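Encapsidation protein (Bacillus phage phi29, PDB 5HD9) is the DNA packaging ATPase of the phage, captured here as its N-terminal ASCE-fold domain, and probably couples ATP hydrolysis to moving DNA into the capsid. Local coordinates at residues Ala89-Pro94 with Asn104-Val109; Val49-Pro54 with Ile112-Phe117. One frame throughout, in Å; residues are numbered along the deposited sequence.

Both contacts belong to one mixed beta sheet, with centres about 14 Å apart. Interaction 1 sets strand 87-94 against the loop that leads into strand 109-115; interaction 2 joins the ends of strands 45-50 and 109-115, which lie side by side. Strand 45-50 runs between the other two, so Ile93 of interaction 1 meets Val49 and Arg50 of interaction 2. Along the chain the order is 49-54, 89-94, 104-109, 112-117, the pair of interaction 1 falling between the segments of interaction 2. Strand 109-115 thus starts beside the Trp91-Tyr106 pair and carries Asp115 to the likely P-loop of this ATPase.

Interaction 1 of 2, residues Ala89-Pro94 with Asn104-Val109; sequences AGWAIP and NAYPNV
One face of the Trp91 indole receives the edge of the Tyr106 ring, whose CD1 stands 3.5 Å above the indole plane, over its centre. This is a T-shaped pair, with the ring planes 66° apart and the tyrosine centroid 4.7 Å from that of the five-membered ring. Tyr106 CD1 and CE1 do the touching, Tyr106 CD1 lying 3.6 Å from Trp91 CD2. Around the six-membered end of the indole, Val109 CG2 approaches Trp91 CZ3 to 3.5 Å, Pro107 CD lies 3.8 Å from Trp91 CH2, and the backbone oxygen of Ala105 comes within 3.4 Å of Trp91 CZ2, all three obliquely. The Tyr106 ring reaches the indole because its CG lies anti to its own carbonyl carbon (chi1 -56°), which swings the phenol across from the loop to strand 87-94. Farther along that strand, Ile93 comes from the opposite direction and brings CD1 to 3.7 Å from Tyr106 OH. The hydroxyl is itself hydrogen-bonded to the backbone oxygen of Glu101, at the end of helix 98-101, a bond that would limit how the phenol can shift over the indole. Trp91 also packs on Gln45 and Ile47 of the adjacent strand 45-50, while Val141 of helix 130-141 touches both Tyr106 and Val109. Between the two segments the loop meets the sheet through ring and aliphatic packing, while Asn108 hydrogen-bonds to Gln45 and Gly43. Its direct hold on the buried tryptophan consequently depends on shape and on the aromatic edge-to-face geometry.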
loop_
_atom_site.group_PDB
_atom_site.type_symbol
_atom_site.label_atom_id
_atom_site.label_comp_id
_atom_site.label_asym_id
_atom_site.label_seq_id
_atom_site.Cartn_x
_atom_site.Cartn_y
_atom_site.Cartn_z
ATOM N N ALA A 89 7.284 -13.262 -5.146
ATOM C CA ALA A 89 7.107 -12.616 -3.849
ATOM C C ALA A 89 5.967 -11.602 -3.866
ATOM O O ALA A 89 5.357 -11.331 -2.832
ATOM C CB ALA A 89 8.405 -11.942 -3.423
ATOM N N GLY A 90 5.676 -11.035 -5.031
ATOM C CA GLY A 90 4.622 -10.043 -5.112
ATOM C C GLY A 90 4.118 -9.739 -6.506
ATOM O O GLY A 90 4.650 -10.239 -7.499
ATOM N N TRP A 91 3.081 -8.905 -6.558
ATOM C CA TRP A 91 2.433 -8.505 -7.800
ATOM C C TRP A 91 2.185 -7.005 -7.821
ATOM O O TRP A 91 1.878 -6.407 -6.789
ATOM C CB TRP A 91 1.091 -9.221 -7.977
ATOM C CG TRP A 91 1.162 -10.713 -8.013
ATOM C CD1 TRP A 91 1.155 -11.510 -9.122
ATOM C CD2 TRP A 91 1.236 -11.594 -6.889
ATOM N NE1 TRP A 91 1.222 -12.832 -8.758
ATOM C CE2 TRP A 91 1.273 -12.911 -7.388
ATOM C CE3 TRP A 91 1.273 -11.398 -5.503
ATOM C CZ2 TRP A 91 1.349 -14.023 -6.558
ATOM C CZ3 TRP A 91 1.349 -12.504 -4.680
ATOM C CH2 TRP A 91 1.386 -13.800 -5.210
ATOM N N ALA A 92 2.309 -6.409 -9.002
ATOM C CA ALA A 92 1.843 -5.046 -9.234
ATOM C C ALA A 92 0.518 -5.121 -9.983
ATOM O O ALA A 92 0.447 -5.725 -11.053
ATOM C CB ALA A 92 2.867 -4.245 -10.021
ATOM N N ILE A 93 -0.527 -4.520 -9.420
ATOM C CA ILE A 93 -1.868 -4.622 -9.990
ATOM C C ILE A 93 -2.485 -3.250 -10.236
ATOM O O ILE A 93 -2.592 -2.446 -9.312
ATOM C CB ILE A 93 -2.798 -5.443 -9.065
ATOM C CG1 ILE A 93 -2.338 -6.904 -9.058
ATOM C CG2 ILE A 93 -4.259 -5.330 -9.517
ATOM C CD1 ILE A 93 -3.204 -7.846 -8.254
ATOM N N PRO A 94 -2.903 -2.978 -11.487
ATOM C CA PRO A 94 -3.715 -1.781 -11.704
ATOM C C PRO A 94 -5.144 -2.057 -11.262
ATOM O O PRO A 94 -5.756 -2.991 -11.778
ATOM C CB PRO A 94 -3.631 -1.550 -13.221
ATOM C CG PRO A 94 -2.702 -2.630 -13.764
ATOM C CD PRO A 94 -2.695 -3.716 -12.745
ATOM N N ASN A 104 -5.464 -15.269 -11.856
ATOM C CA ASN A 104 -4.159 -15.693 -11.362
ATOM C C ASN A 104 -4.234 -16.168 -9.912
ATOM O O ASN A 104 -5.248 -15.969 -9.239
ATOM C CB ASN A 104 -3.150 -14.549 -11.495
ATOM C CG ASN A 104 -2.894 -14.162 -12.942
ATOM O OD1 ASN A 104 -3.228 -13.058 -13.371
ATOM N ND2 ASN A 104 -2.296 -15.073 -13.703
ATOM N N ALA A 105 -3.158 -16.793 -9.439
ATOM C CA ALA A 105 -3.101 -17.319 -8.078
ATOM C C ALA A 105 -2.329 -16.385 -7.149
ATOM O O ALA A 105 -1.341 -15.767 -7.549
ATOM C CB ALA A 105 -2.468 -18.703 -8.073
ATOM N N TYR A 106 -2.796 -16.299 -5.906
ATOM C CA TYR A 106 -2.195 -15.450 -4.883
ATOM C C TYR A 106 -2.125 -16.239 -3.573
ATOM O O TYR A 106 -2.990 -16.093 -2.714
ATOM C CB TYR A 106 -3.007 -14.163 -4.706
ATOM C CG TYR A 106 -3.181 -13.383 -5.992
ATOM C CD1 TYR A 106 -2.187 -12.526 -6.443
ATOM C CD2 TYR A 106 -4.333 -13.508 -6.755
ATOM C CE1 TYR A 106 -2.335 -11.814 -7.616
ATOM C CE2 TYR A 106 -4.490 -12.799 -7.934
ATOM C CZ TYR A 106 -3.487 -11.953 -8.358
ATOM O OH TYR A 106 -3.630 -11.243 -9.529
ATOM N N PRO A 107 -1.097 -17.090 -3.428
ATOM C CA PRO A 107 -1.058 -18.093 -2.354
ATOM C C PRO A 107 -0.969 -17.556 -0.924
ATOM O O PRO A 107 -1.631 -18.117 -0.054
ATOM C CB PRO A 107 0.206 -18.901 -2.684
ATOM C CG PRO A 107 0.427 -18.686 -4.139
ATOM C CD PRO A 107 0.018 -17.274 -4.375
ATOM N N ASN A 108 -0.171 -16.520 -0.673
ATOM C CA ASN A 108 0.124 -16.124 0.704
ATOM C C ASN A 108 0.351 -14.624 0.876
ATOM O O ASN A 108 1.346 -14.202 1.463
ATOM C CB ASN A 108 1.351 -16.895 1.200
ATOM C CG ASN A 108 1.543 -16.796 2.704
ATOM O OD1 ASN A 108 0.579 -16.689 3.461
ATOM N ND2 ASN A 108 2.796 -16.831 3.142
ATOM N N VAL A 109 -0.579 -13.823 0.371
ATOM C CA VAL A 109 -0.487 -12.372 0.494
ATOM C C VAL A 109 -0.923 -11.937 1.890
ATOM O O VAL A 109 -1.950 -12.388 2.392
ATOM C CB VAL A 109 -1.355 -11.661 -0.569
ATOM C CG1 VAL A 109 -1.330 -10.147 -0.372
ATOM C CG2 VAL A 109 -0.881 -12.025 -1.970
#

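Interaction 2 of 2, residues Val49-Pro54 with Ile112-Phe117; sequences VRRYKP and IVFDEF
Val49 and Phe114 form a parallel beta bridge in the buried interior of the sheet, where strands 45-50 and 109-115 run side by side before turning into loops. Val49 N donates to Val113 O at 2.7 Å, and Asp115 N returns a longer bond of 3.2 Å to Val49 O. On the face of the sheet shared by Val49 and Phe114, the valine CG1 makes a CH-pi contact, 4.1 Å from the Phe114 ring centroid and 13° off its normal. Phe117 CB covers the opposite face of that ring, and Val49 CG2 also meets CG2 of Ile112, two residues before Phe114. Such neighbouring parallel strands form the core of the ASCE fold of P-loop ATPases; the Asp115 carboxylate is hydrogen-bonded to Ser28 of the probable Walker A motif, and Asp115 followed by Glu116 is consistent with a Walker B pair. Beyond the bridge two arginines reach across. Arg50, bent at chi2 and chi3, curls back to make a salt bridge from NH2 to Glu116 OE1 at 3.0 Å, with the guanidinium and carboxylate planes 42° apart; its NH2 is also paired with Glu55. A water accepts from Arg50 NE and Arg51 N and donates to Asp115 O, 2.9 Å away, linking the two segments. Phe114 CZ sits over one face of the Arg51 guanidinium, toward its rim, while Arg51 NH2 binds Phe117 O at 2.6 Å, in the guanidinium plane but above the carbonyl plane; the same nitrogen also forms a salt bridge with Glu130.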
loop_
_atom_site.group_PDB
_atom_site.type_symbol
_atom_site.label_atom_id
_atom_site.label_comp_id
_atom_site.label_asym_id
_atom_site.label_seq_id
_atom_site.Cartn_x
_atom_site.Cartn_y
_atom_site.Cartn_z
ATOM N N VAL A 49 -0.544 -1.899 -5.415
ATOM C CA VAL A 49 -1.683 -1.444 -6.198
ATOM C C VAL A 49 -1.519 0.018 -6.587
ATOM O O VAL A 49 -1.136 0.859 -5.771
ATOM C CB VAL A 49 -3.006 -1.618 -5.422
ATOM C CG1 VAL A 49 -4.196 -1.134 -6.249
ATOM C CG2 VAL A 49 -3.196 -3.073 -5.022
ATOM N N ARG A 50 -1.792 0.296 -7.856
ATOM C CA ARG A 50 -1.971 1.654 -8.342
ATOM C C ARG A 50 -3.304 1.679 -9.078
ATOM O O ARG A 50 -3.773 0.641 -9.538
ATOM C CB ARG A 50 -0.815 2.076 -9.251
ATOM C CG ARG A 50 0.552 2.052 -8.567
ATOM C CD ARG A 50 0.647 3.089 -7.456
ATOM N NE ARG A 50 0.545 4.449 -7.981
ATOM C CZ ARG A 50 1.583 5.213 -8.318
ATOM N NH1 ARG A 50 2.829 4.771 -8.179
ATOM N NH2 ARG A 50 1.372 6.430 -8.796
ATOM N N ARG A 51 -3.924 2.848 -9.172
ATOM C CA ARG A 51 -5.268 2.942 -9.733
ATOM C C ARG A 51 -5.296 2.598 -11.217
ATOM O O ARG A 51 -6.095 1.765 -11.654
ATOM C CB ARG A 51 -5.836 4.343 -9.516
ATOM C CG ARG A 51 -7.201 4.559 -10.146
ATOM C CD ARG A 51 -7.824 5.862 -9.681
ATOM N NE ARG A 51 -8.193 5.794 -8.270
ATOM C CZ ARG A 51 -7.464 6.267 -7.262
ATOM N NH1 ARG A 51 -6.307 6.882 -7.481
ATOM N NH2 ARG A 51 -7.902 6.128 -6.019
ATOM N N TYR A 52 -4.418 3.239 -11.984
ATOM C CA TYR A 52 -4.410 3.089 -13.434
ATOM C C TYR A 52 -3.080 2.543 -13.952
ATOM O O TYR A 52 -2.038 2.695 -13.316
ATOM C CB TYR A 52 -4.724 4.430 -14.099
ATOM C CG TYR A 52 -6.116 4.942 -13.805
ATOM C CD1 TYR A 52 -7.235 4.173 -14.097
ATOM C CD2 TYR A 52 -6.314 6.201 -13.253
ATOM C CE1 TYR A 52 -8.510 4.636 -13.834
ATOM C CE2 TYR A 52 -7.586 6.672 -12.987
ATOM C CZ TYR A 52 -8.681 5.885 -13.280
ATOM O OH TYR A 52 -9.950 6.350 -13.017
ATOM N N LYS A 53 -3.137 1.916 -15.121
ATOM C CA LYS A 53 -1.974 1.279 -15.736
ATOM C C LYS A 53 -0.755 2.189 -15.941
ATOM O O LYS A 53 0.374 1.757 -15.707
ATOM C CB LYS A 53 -2.376 0.679 -17.087
ATOM C CG LYS A 53 -3.333 -0.489 -16.967
ATOM C CD LYS A 53 -3.602 -1.125 -18.317
ATOM C CE LYS A 53 -3.853 -2.616 -18.177
ATOM N NZ LYS A 53 -4.206 -3.267 -19.473
ATOM N N PRO A 54 -0.960 3.436 -16.403
ATOM C CA PRO A 54 0.223 4.278 -16.623
ATOM C C PRO A 54 1.031 4.545 -15.359
ATOM O O PRO A 54 2.220 4.855 -15.445
ATOM C CB PRO A 54 -0.376 5.581 -17.168
ATOM C CG PRO A 54 -1.788 5.565 -16.706
ATOM C CD PRO A 54 -2.190 4.137 -16.804
ATOM N N ILE A 112 -0.984 -5.412 1.377
ATOM C CA ILE A 112 -1.316 -4.678 0.162
ATOM C C ILE A 112 -0.927 -3.217 0.346
ATOM O O ILE A 112 -1.314 -2.590 1.333
ATOM C CB ILE A 112 -2.821 -4.757 -0.181
ATOM C CG1 ILE A 112 -3.250 -6.209 -0.392
ATOM C CG2 ILE A 112 -3.131 -3.920 -1.429
ATOM C CD1 ILE A 112 -4.759 -6.415 -0.367
ATOM N N VAL A 113 -0.167 -2.683 -0.603
ATOM C CA VAL A 113 0.203 -1.274 -0.580
ATOM C C VAL A 113 -0.398 -0.560 -1.786
ATOM O O VAL A 113 -0.068 -0.852 -2.934
ATOM C CB VAL A 113 1.728 -1.089 -0.563
ATOM C CG1 VAL A 113 2.089 0.392 -0.549
ATOM C CG2 VAL A 113 2.318 -1.787 0.652
ATOM N N PHE A 114 -1.293 0.377 -1.496
ATOM C CA PHE A 114 -1.992 1.148 -2.511
ATOM C C PHE A 114 -1.460 2.573 -2.477
ATOM O O PHE A 114 -1.919 3.394 -1.690
ATOM C CB PHE A 114 -3.503 1.106 -2.255
ATOM C CG PHE A 114 -4.343 1.742 -3.335
ATOM C CD1 PHE A 114 -3.770 2.400 -4.415
ATOM C CD2 PHE A 114 -5.723 1.676 -3.259
ATOM C CE1 PHE A 114 -4.562 2.981 -5.394
ATOM C CE2 PHE A 114 -6.518 2.255 -4.236
ATOM C CZ PHE A 114 -5.936 2.908 -5.303
ATOM N N ASP A 115 -0.488 2.863 -3.333
ATOM C CA ASP A 115 0.156 4.168 -3.317
ATOM C C ASP A 115 -0.637 5.177 -4.142
ATOM O O ASP A 115 -1.251 4.824 -5.153
ATOM C CB ASP A 115 1.591 4.061 -3.834
ATOM C CG ASP A 115 2.451 5.245 -3.425
ATOM O OD1 ASP A 115 1.960 6.127 -2.689
ATOM O OD2 ASP A 115 3.632 5.287 -3.828
ATOM N N GLU A 116 -0.617 6.430 -3.689
ATOM C CA GLU A 116 -1.326 7.529 -4.340
ATOM C C GLU A 116 -2.813 7.223 -4.532
ATOM O O GLU A 116 -3.342 7.353 -5.636
ATOM C CB GLU A 116 -0.669 7.850 -5.683
ATOM C CG GLU A 116 0.826 8.119 -5.570
ATOM C CD GLU A 116 1.424 8.740 -6.820
ATOM O OE1 GLU A 116 0.658 9.157 -7.715
ATOM O OE2 GLU A 116 2.668 8.810 -6.904
ATOM N N PHE A 117 -3.483 6.844 -3.447
ATOM C CA PHE A 117 -4.872 6.381 -3.518
ATOM C C PHE A 117 -5.890 7.514 -3.625
ATOM O O PHE A 117 -7.069 7.271 -3.886
ATOM C CB PHE A 117 -5.204 5.519 -2.297
ATOM C CG PHE A 117 -5.522 6.313 -1.055
ATOM C CD1 PHE A 117 -4.508 6.791 -0.240
ATOM C CD2 PHE A 117 -6.838 6.570 -0.697
ATOM C CE1 PHE A 117 -4.798 7.516 0.901
ATOM C CE2 PHE A 117 -7.134 7.293 0.447
ATOM C CZ PHE A 117 -6.112 7.765 1.246
HETATM O O HOH W 1 -2.494 4.952 -7.728
#